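Local structure of protein F1 (Vaccinia virus ankara, 4D2M) at residues Asn123-Ile128 and Thr163-Thr168; Tyr119-Glu124 and Ser143-Leu148. The protein binds the BH3 region of the pro-apoptotic protein Bim and, as a Bcl-2-like viral anti-apoptotic protein, probably restrains programmed death of the infected cell. The protein carries 1 engineered substitution. One frame throughout, in Å; residues are numbered along the deposited sequence.

Contact 1. Residues Asn123-Ile128 and Thr163-Thr168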
ATOM      1  N   ASN A 123      -8.058 -15.081   6.560  1.00 30.40           N
ATOM      2  CA  ASN A 123      -7.876 -16.520   6.417  1.00 29.30           C
ATOM      3  C   ASN A 123      -8.896 -17.315   7.229  1.00 31.53           C
ATOM      4  O   ASN A 123      -9.364 -18.365   6.787  1.00 32.54           O
ATOM      5  CB  ASN A 123      -6.451 -16.912   6.828  1.00 30.35           C
ATOM      6  CG  ASN A 123      -5.395 -16.338   5.893  1.00 31.17           C
ATOM      7  OD1 ASN A 123      -5.703 -15.898   4.785  1.00 32.89           O
ATOM      8  ND2 ASN A 123      -4.139 -16.351   6.335  1.00 31.12           N
ATOM      9  N   GLU A 124      -9.242 -16.815   8.411  1.00 35.60           N
ATOM     10  CA  GLU A 124     -10.254 -17.462   9.241  1.00 41.09           C
ATOM     11  C   GLU A 124     -11.635 -17.331   8.607  1.00 38.90           C
ATOM     12  O   GLU A 124     -12.434 -18.263   8.647  1.00 40.10           O
ATOM     13  CB  GLU A 124     -10.268 -16.867  10.652  1.00 44.84           C
ATOM     14  CG  GLU A 124      -8.968 -17.047  11.424  1.00 47.16           C
ATOM     15  CD  GLU A 124      -8.555 -18.501  11.570  1.00 53.34           C
ATOM     16  OE1 GLU A 124      -9.439 -19.383  11.542  1.00 51.91           O
ATOM     17  OE2 GLU A 124      -7.340 -18.761  11.708  1.00 58.58           O
ATOM     18  N   VAL A 125     -11.913 -16.168   8.029  1.00 35.92           N
ATOM     19  CA  VAL A 125     -13.160 -15.955   7.303  1.00 35.87           C
ATOM     20  C   VAL A 125     -13.234 -16.928   6.132  1.00 37.05           C
ATOM     21  O   VAL A 125     -14.263 -17.566   5.911  1.00 40.44           O
ATOM     22  CB  VAL A 125     -13.277 -14.492   6.800  1.00 33.37           C
ATOM     23  CG1 VAL A 125     -14.431 -14.312   5.808  1.00 35.18           C
ATOM     24  CG2 VAL A 125     -13.462 -13.552   7.975  1.00 35.00           C
ATOM     25  N   ASN A 126     -12.137 -17.042   5.390  1.00 33.98           N
ATOM     26  CA  ASN A 126     -12.073 -17.965   4.268  1.00 35.23           C
ATOM     27  C   ASN A 126     -12.381 -19.387   4.726  1.00 38.50           C
ATOM     28  O   ASN A 126     -13.128 -20.112   4.070  1.00 36.77           O
ATOM     29  CB  ASN A 126     -10.697 -17.904   3.599  1.00 33.88           C
ATOM     30  CG  ASN A 126     -10.599 -18.804   2.381  1.00 39.09           C
ATOM     31  OD1 ASN A 126     -11.173 -18.511   1.333  1.00 40.59           O
ATOM     32  ND2 ASN A 126      -9.855 -19.899   2.508  1.00 37.23           N
ATOM     33  N   THR A 127     -11.823 -19.764   5.872  1.00 42.41           N
ATOM     34  CA  THR A 127     -12.018 -21.098   6.431  1.00 44.22           C
ATOM     35  C   THR A 127     -13.487 -21.350   6.774  1.00 42.62           C
ATOM     36  O   THR A 127     -14.033 -22.403   6.449  1.00 44.30           O
ATOM     37  CB  THR A 127     -11.150 -21.302   7.693  1.00 46.36           C
ATOM     38  OG1 THR A 127      -9.764 -21.253   7.336  1.00 53.41           O
ATOM     39  CG2 THR A 127     -11.439 -22.643   8.358  1.00 45.67           C
ATOM     40  N   ILE A 128     -14.120 -20.378   7.427  1.00 37.75           N
ATOM     41  CA  ILE A 128     -15.515 -20.507   7.852  1.00 43.69           C
ATOM     42  C   ILE A 128     -16.450 -20.694   6.662  1.00 40.34           C
ATOM     43  O   ILE A 128     -17.367 -21.513   6.704  1.00 45.27           O
ATOM     44  CB  ILE A 128     -15.963 -19.263   8.664  1.00 53.03           C
ATOM     45  CG1 ILE A 128     -15.342 -19.296  10.067  1.00 54.34           C
ATOM     46  CG2 ILE A 128     -17.496 -19.159   8.741  1.00 58.99           C
ATOM     47  CD1 ILE A 128     -16.197 -19.961  11.140  1.00 59.21           C
ATOM     48  N   THR A 163     -10.709  -4.414  -0.125  1.00 29.06           N
ATOM     49  CA  THR A 163     -10.342  -5.112  -1.350  1.00 28.95           C
ATOM     50  C   THR A 163     -10.095  -6.590  -1.073  1.00 27.40           C
ATOM     51  O   THR A 163     -10.684  -7.455  -1.721  1.00 29.79           O
ATOM     52  CB  THR A 163      -9.096  -4.478  -1.989  1.00 33.43           C
ATOM     53  OG1 THR A 163      -9.360  -3.093  -2.254  1.00 30.78           O
ATOM     54  CG2 THR A 163      -8.727  -5.178  -3.293  1.00 40.30           C
ATOM     55  N   LEU A 164      -9.244  -6.873  -0.093  1.00 25.32           N
ATOM     56  CA  LEU A 164      -8.934  -8.247   0.282  1.00 25.44           C
ATOM     57  C   LEU A 164     -10.183  -9.027   0.684  1.00 24.27           C
ATOM     58  O   LEU A 164     -10.475 -10.079   0.117  1.00 28.27           O
ATOM     59  CB  LEU A 164      -7.918  -8.263   1.427  1.00 30.72           C
ATOM     60  CG  LEU A 164      -7.653  -9.612   2.098  1.00 32.62           C
ATOM     61  CD1 LEU A 164      -7.283 -10.674   1.076  1.00 37.45           C
ATOM     62  CD2 LEU A 164      -6.549  -9.473   3.143  1.00 27.07           C
ATOM     63  N   LEU A 165     -10.925  -8.512   1.658  1.00 22.50           N
ATOM     64  CA  LEU A 165     -12.048  -9.258   2.214  1.00 24.14           C
ATOM     65  C   LEU A 165     -13.175  -9.449   1.200  1.00 24.34           C
ATOM     66  O   LEU A 165     -13.898 -10.442   1.260  1.00 27.18           O
ATOM     67  CB  LEU A 165     -12.581  -8.565   3.467  1.00 25.30           C
ATOM     68  CG  LEU A 165     -11.991  -9.055   4.794  1.00 27.51           C
ATOM     69  CD1 LEU A 165     -12.450 -10.480   5.103  1.00 32.53           C
ATOM     70  CD2 LEU A 165     -10.469  -8.965   4.801  1.00 23.40           C
ATOM     71  N   SER A 166     -13.312  -8.515   0.264  1.00 28.37           N
ATOM     72  CA  SER A 166     -14.336  -8.624  -0.773  1.00 33.65           C
ATOM     73  C   SER A 166     -14.099  -9.853  -1.651  1.00 31.14           C
ATOM     74  O   SER A 166     -15.042 -10.558  -2.014  1.00 29.17           O
ATOM     75  CB  SER A 166     -14.370  -7.360  -1.635  1.00 33.80           C
ATOM     76  OG  SER A 166     -13.111  -7.117  -2.237  1.00 39.92           O
ATOM     77  N   HIS A 167     -12.839 -10.104  -1.994  1.00 27.93           N
ATOM     78  CA  HIS A 167     -12.475 -11.322  -2.713  1.00 29.68           C
ATOM     79  C   HIS A 167     -12.886 -12.549  -1.911  1.00 30.94           C
ATOM     80  O   HIS A 167     -13.545 -13.449  -2.428  1.00 30.29           O
ATOM     81  CB  HIS A 167     -10.970 -11.371  -2.987  1.00 33.23           C
ATOM     82  CG  HIS A 167     -10.544 -10.573  -4.179  1.00 37.05           C
ATOM     83  ND1 HIS A 167     -10.492 -11.105  -5.449  1.00 40.56           N
ATOM     84  CD2 HIS A 167     -10.139  -9.286  -4.294  1.00 37.10           C
ATOM     85  CE1 HIS A 167     -10.079 -10.179  -6.296  1.00 39.18           C
ATOM     86  NE2 HIS A 167      -9.858  -9.066  -5.621  1.00 36.78           N
ATOM     87  N   THR A 168     -12.491 -12.566  -0.641  1.00 30.55           N
ATOM     88  CA  THR A 168     -12.740 -13.704   0.235  1.00 28.07           C
ATOM     89  C   THR A 168     -14.230 -13.953   0.467  1.00 32.18           C
ATOM     90  O   THR A 168     -14.666 -15.101   0.522  1.00 33.45           O
ATOM     91  CB  THR A 168     -12.057 -13.508   1.601  1.00 28.83           C
ATOM     92  OG1 THR A 168     -10.678 -13.170   1.404  1.00 30.74           O
ATOM     93  CG2 THR A 168     -12.155 -14.776   2.444  1.00 32.89           C
TER
HETATM   94  O   HOH W   1     -13.499 -17.355   0.229  1.00 36.88           O
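Thr168 reaches helix 118-131 through its methyl group, which meets the root of Asn126 and one branch of Val125. CG2 of Thr168 lies 3.6 Å from CB of Asn126, the two side chains crossing at roughly a right angle. The same methyl approaches CG1 of Val125 at 4.1 Å. With chi1 of -51°, Thr168 turns CG2 opposite its own backbone N and out to these partners, while OG1 lies beside the backbone N. The other branch of Val125, CG2, takes the next position toward the start of helix 155-169, 4.3 Å from CD1 of Leu165. No direct hydrogen bond joins the two segments. The polar link is a single water that donates both to OD1 of Asn126 (2.8 Å) and to the backbone O of Thr168 (2.6 Å), tying the amide of one helix to the main chain of the other.

Further out, the polar ends find partners beyond the pair. OG1 of Thr168 makes a probable, though suspiciously short, hydrogen bond to OD1 of Asn122, one turn before Asn126, and another to ND2 of Asn123 of the second subunit. ND2 of Asn126 bonds to OD1 of Asn126 of that subunit, so the methyl contact lies beside the interface with the second subunit. On helix 135-150, Thr141 packs against Val125.

The two segments bury 153 Å² between them. The local axes approach to 10.0 Å and run almost parallel, at 12°, with Asn126 level with Thr168. Such a near-parallel helix pair, with aliphatic groups of Val125, Leu165 and Thr168 between the axes and polar groups turned to a neighbouring copy, belongs to the all-helical bundle of a Bcl-2-like fold.

Contact 2. Residues Tyr119-Glu124 and Ser143-Leu148. Engineered in segment 119-124: Phe121 (natural residue Ile).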
ATOM      1  N   TYR A 119      -4.863  -9.806   7.974  1.00 29.91           N
ATOM      2  CA  TYR A 119      -4.357 -10.952   7.221  1.00 38.23           C
ATOM      3  C   TYR A 119      -4.892 -12.258   7.802  1.00 37.59           C
ATOM      4  O   TYR A 119      -5.493 -13.064   7.093  1.00 33.93           O
ATOM      5  CB  TYR A 119      -2.826 -10.983   7.224  1.00 45.02           C
ATOM      6  CG  TYR A 119      -2.159  -9.707   6.760  1.00 62.74           C
ATOM      7  CD1 TYR A 119      -2.163  -9.346   5.420  1.00 70.58           C
ATOM      8  CD2 TYR A 119      -1.508  -8.875   7.661  1.00 76.37           C
ATOM      9  CE1 TYR A 119      -1.547  -8.185   4.992  1.00 79.28           C
ATOM     10  CE2 TYR A 119      -0.890  -7.713   7.241  1.00 86.33           C
ATOM     11  CZ  TYR A 119      -0.912  -7.373   5.907  1.00 88.79           C
ATOM     12  OH  TYR A 119      -0.297  -6.216   5.485  1.00 96.91           O
ATOM     13  N   ASP A 120      -4.674 -12.455   9.100  1.00 35.34           N
ATOM     14  CA  ASP A 120      -5.126 -13.666   9.778  1.00 32.08           C
ATOM     15  C   ASP A 120      -6.648 -13.759   9.811  1.00 31.94           C
ATOM     16  O   ASP A 120      -7.203 -14.848   9.680  1.00 32.75           O
ATOM     17  CB  ASP A 120      -4.578 -13.728  11.205  1.00 33.66           C
ATOM     18  CG  ASP A 120      -3.097 -14.060  11.252  1.00 40.66           C
ATOM     19  OD1 ASP A 120      -2.631 -14.831  10.388  1.00 37.45           O
ATOM     20  OD2 ASP A 120      -2.402 -13.555  12.158  1.00 46.51           O
ATOM     21  N   PHE A 121      -7.323 -12.629   9.996  1.00 31.50           N
ATOM     22  CA  PHE A 121      -8.781 -12.640  10.031  1.00 30.75           C
ATOM     23  C   PHE A 121      -9.338 -13.066   8.678  1.00 29.12           C
ATOM     24  O   PHE A 121     -10.284 -13.847   8.612  1.00 30.19           O
ATOM     25  CB  PHE A 121      -9.348 -11.272  10.421  1.00 33.99           C
ATOM     26  CG  PHE A 121     -10.852 -11.236  10.453  1.00 33.87           C
ATOM     27  CD1 PHE A 121     -11.554 -11.973  11.392  1.00 34.99           C
ATOM     28  CD2 PHE A 121     -11.565 -10.492   9.527  1.00 33.41           C
ATOM     29  CE1 PHE A 121     -12.938 -11.955  11.419  1.00 35.61           C
ATOM     30  CE2 PHE A 121     -12.949 -10.469   9.552  1.00 34.89           C
ATOM     31  CZ  PHE A 121     -13.635 -11.204  10.497  1.00 36.26           C
ATOM     32  N   ASN A 122      -8.746 -12.553   7.604  1.00 30.90           N
ATOM     33  CA  ASN A 122      -9.143 -12.939   6.256  1.00 26.96           C
ATOM     34  C   ASN A 122      -9.124 -14.451   6.076  1.00 28.67           C
ATOM     35  O   ASN A 122     -10.057 -15.031   5.524  1.00 29.79           O
ATOM     36  CB  ASN A 122      -8.227 -12.291   5.221  1.00 28.30           C
ATOM     37  CG  ASN A 122      -8.523 -12.763   3.810  1.00 32.71           C
ATOM     38  OD1 ASN A 122      -9.425 -12.251   3.147  1.00 30.33           O
ATOM     39  ND2 ASN A 122      -7.768 -13.753   3.347  1.00 32.89           N
ATOM     40  N   ASN A 123      -8.058 -15.081   6.560  1.00 30.40           N
ATOM     41  CA  ASN A 123      -7.876 -16.520   6.417  1.00 29.30           C
ATOM     42  C   ASN A 123      -8.896 -17.315   7.229  1.00 31.53           C
ATOM     43  O   ASN A 123      -9.364 -18.365   6.787  1.00 32.54           O
ATOM     44  CB  ASN A 123      -6.451 -16.912   6.828  1.00 30.35           C
ATOM     45  CG  ASN A 123      -5.395 -16.338   5.893  1.00 31.17           C
ATOM     46  OD1 ASN A 123      -5.703 -15.898   4.785  1.00 32.89           O
ATOM     47  ND2 ASN A 123      -4.139 -16.351   6.335  1.00 31.12           N
ATOM     48  N   GLU A 124      -9.242 -16.815   8.411  1.00 35.60           N
ATOM     49  CA  GLU A 124     -10.254 -17.462   9.241  1.00 41.09           C
ATOM     50  C   GLU A 124     -11.635 -17.331   8.607  1.00 38.90           C
ATOM     51  O   GLU A 124     -12.434 -18.263   8.647  1.00 40.10           O
ATOM     52  CB  GLU A 124     -10.268 -16.867  10.652  1.00 44.84           C
ATOM     53  CG  GLU A 124      -8.968 -17.047  11.424  1.00 47.16           C
ATOM     54  CD  GLU A 124      -8.555 -18.501  11.570  1.00 53.34           C
ATOM     55  OE1 GLU A 124      -9.439 -19.383  11.542  1.00 51.91           O
ATOM     56  OE2 GLU A 124      -7.340 -18.761  11.708  1.00 58.58           O
ATOM     57  N   SER A 143     -20.989  -6.819   6.996  1.00 26.13           N
ATOM     58  CA  SER A 143     -21.415  -5.841   7.991  1.00 29.70           C
ATOM     59  C   SER A 143     -20.307  -5.568   9.003  1.00 30.08           C
ATOM     60  O   SER A 143     -20.076  -4.423   9.386  1.00 29.14           O
ATOM     61  CB  SER A 143     -22.679  -6.319   8.710  1.00 30.76           C
ATOM     62  OG  SER A 143     -23.808  -6.256   7.853  1.00 34.15           O
ATOM     63  N   PHE A 144     -19.619  -6.619   9.435  1.00 28.14           N
ATOM     64  CA  PHE A 144     -18.530  -6.453  10.389  1.00 27.26           C
ATOM     65  C   PHE A 144     -17.367  -5.686   9.760  1.00 26.23           C
ATOM     66  O   PHE A 144     -16.835  -4.758  10.366  1.00 29.13           O
ATOM     67  CB  PHE A 144     -18.046  -7.805  10.909  1.00 28.61           C
ATOM     68  CG  PHE A 144     -16.866  -7.702  11.830  1.00 33.55           C
ATOM     69  CD1 PHE A 144     -17.010  -7.179  13.103  1.00 36.87           C
ATOM     70  CD2 PHE A 144     -15.611  -8.116  11.420  1.00 30.66           C
ATOM     71  CE1 PHE A 144     -15.928  -7.076  13.952  1.00 37.24           C
ATOM     72  CE2 PHE A 144     -14.524  -8.016  12.264  1.00 34.79           C
ATOM     73  CZ  PHE A 144     -14.682  -7.496  13.530  1.00 35.45           C
ATOM     74  N   ILE A 145     -16.983  -6.069   8.545  1.00 25.19           N
ATOM     75  CA  ILE A 145     -15.893  -5.398   7.841  1.00 28.05           C
ATOM     76  C   ILE A 145     -16.253  -3.940   7.576  1.00 29.64           C
ATOM     77  O   ILE A 145     -15.394  -3.060   7.640  1.00 26.98           O
ATOM     78  CB  ILE A 145     -15.557  -6.096   6.500  1.00 29.96           C
ATOM     79  CG1 ILE A 145     -14.986  -7.497   6.749  1.00 32.69           C
ATOM     80  CG2 ILE A 145     -14.566  -5.269   5.675  1.00 30.38           C
ATOM     81  CD1 ILE A 145     -13.684  -7.521   7.524  1.00 32.43           C
ATOM     82  N   THR A 146     -17.522  -3.692   7.269  1.00 26.62           N
ATOM     83  CA  THR A 146     -17.994  -2.334   7.056  1.00 27.63           C
ATOM     84  C   THR A 146     -17.822  -1.518   8.333  1.00 32.12           C
ATOM     85  O   THR A 146     -17.413  -0.362   8.285  1.00 33.87           O
ATOM     86  CB  THR A 146     -19.469  -2.313   6.620  1.00 31.60           C
ATOM     87  OG1 THR A 146     -19.618  -3.071   5.414  1.00 31.41           O
ATOM     88  CG2 THR A 146     -19.943  -0.889   6.380  1.00 37.37           C
ATOM     89  N   GLU A 147     -18.124  -2.134   9.474  1.00 31.00           N
ATOM     90  CA  GLU A 147     -17.980  -1.472  10.767  1.00 31.24           C
ATOM     91  C   GLU A 147     -16.516  -1.175  11.084  1.00 32.08           C
ATOM     92  O   GLU A 147     -16.201  -0.132  11.654  1.00 31.70           O
ATOM     93  CB  GLU A 147     -18.591  -2.329  11.878  1.00 42.24           C
ATOM     94  CG  GLU A 147     -19.691  -1.630  12.656  1.00 60.45           C
ATOM     95  CD  GLU A 147     -19.184  -0.435  13.436  1.00 66.28           C
ATOM     96  OE1 GLU A 147     -18.273  -0.612  14.271  1.00 73.15           O
ATOM     97  OE2 GLU A 147     -19.698   0.681  13.217  1.00 62.30           O
ATOM     98  N   LEU A 148     -15.622  -2.095  10.729  1.00 35.13           N
ATOM     99  CA  LEU A 148     -14.193  -1.859  10.909  1.00 38.08           C
ATOM    100  C   LEU A 148     -13.754  -0.662  10.073  1.00 34.62           C
ATOM    101  O   LEU A 148     -12.895   0.114  10.489  1.00 35.96           O
ATOM    102  CB  LEU A 148     -13.372  -3.096  10.527  1.00 39.45           C
ATOM    103  CG  LEU A 148     -13.447  -4.316  11.451  1.00 42.09           C
ATOM    104  CD1 LEU A 148     -12.474  -5.386  10.986  1.00 37.06           C
ATOM    105  CD2 LEU A 148     -13.156  -3.948  12.893  1.00 47.28           C
TER
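An offset edge-to-face aromatic pair between Phe121 and Phe144, flanked by Ile145, joins helices 118-131 and 135-150 of the Bcl-2-like bundle next to the bound peptide. Phe121 is an engineered residue, isoleucine in the natural sequence. The edge of Phe144 is directed toward the face of Phe121, with ring centroids 5.5 Å apart and planes at 60°. CZ of Phe121 lies 3.8 Å from CE2 of Phe144, and as far from CD2. Each phenylalanine has CG opposite its backbone N (chi1 179° and 176°), which directs the two rings toward each other between the helices. CD1 of Ile145 comes to the rim of the Phe121 ring, near its plane, 3.7 Å from CE2. Next to this pair, CG of Leu148 lies 3.9 Å above one face of the Phe144 ring.

Around the pair, Met107 of helix 101-111 packs on Phe144, and Phe162 of helix 155-169 packs on Ile145. Apolar side chains of the bound peptide rest on both Phe121 and Phe144, placing the rings in the BH3-binding surface. With no hydrogen bond between the segments, cohesion rests on dispersion and weak ring electrostatics, and the peptide's apolar side chains add contacts of the same apolar kind.

In the fold
Helix 118-131 is the common starting point: contacts 1 and 2 share Asn123 and Glu124. From it the chain first closes contact 2 on the next helix, 135-150, after 18 intervening residues, and then contact 1 on the following helix, 155-169, after 34. Contact 2 starts a turn earlier on the shared helix, at Phe121 rather than Val125, so the two spans overlap and cross instead of nesting strictly. Their centres are 7 Å apart, and they meet directly where CG of Leu165 packs 3.6 Å from CD1 of Ile145. Together they gather three successive helices, leaving one flank of helix 118-131 to the second subunit and another to the bound peptide.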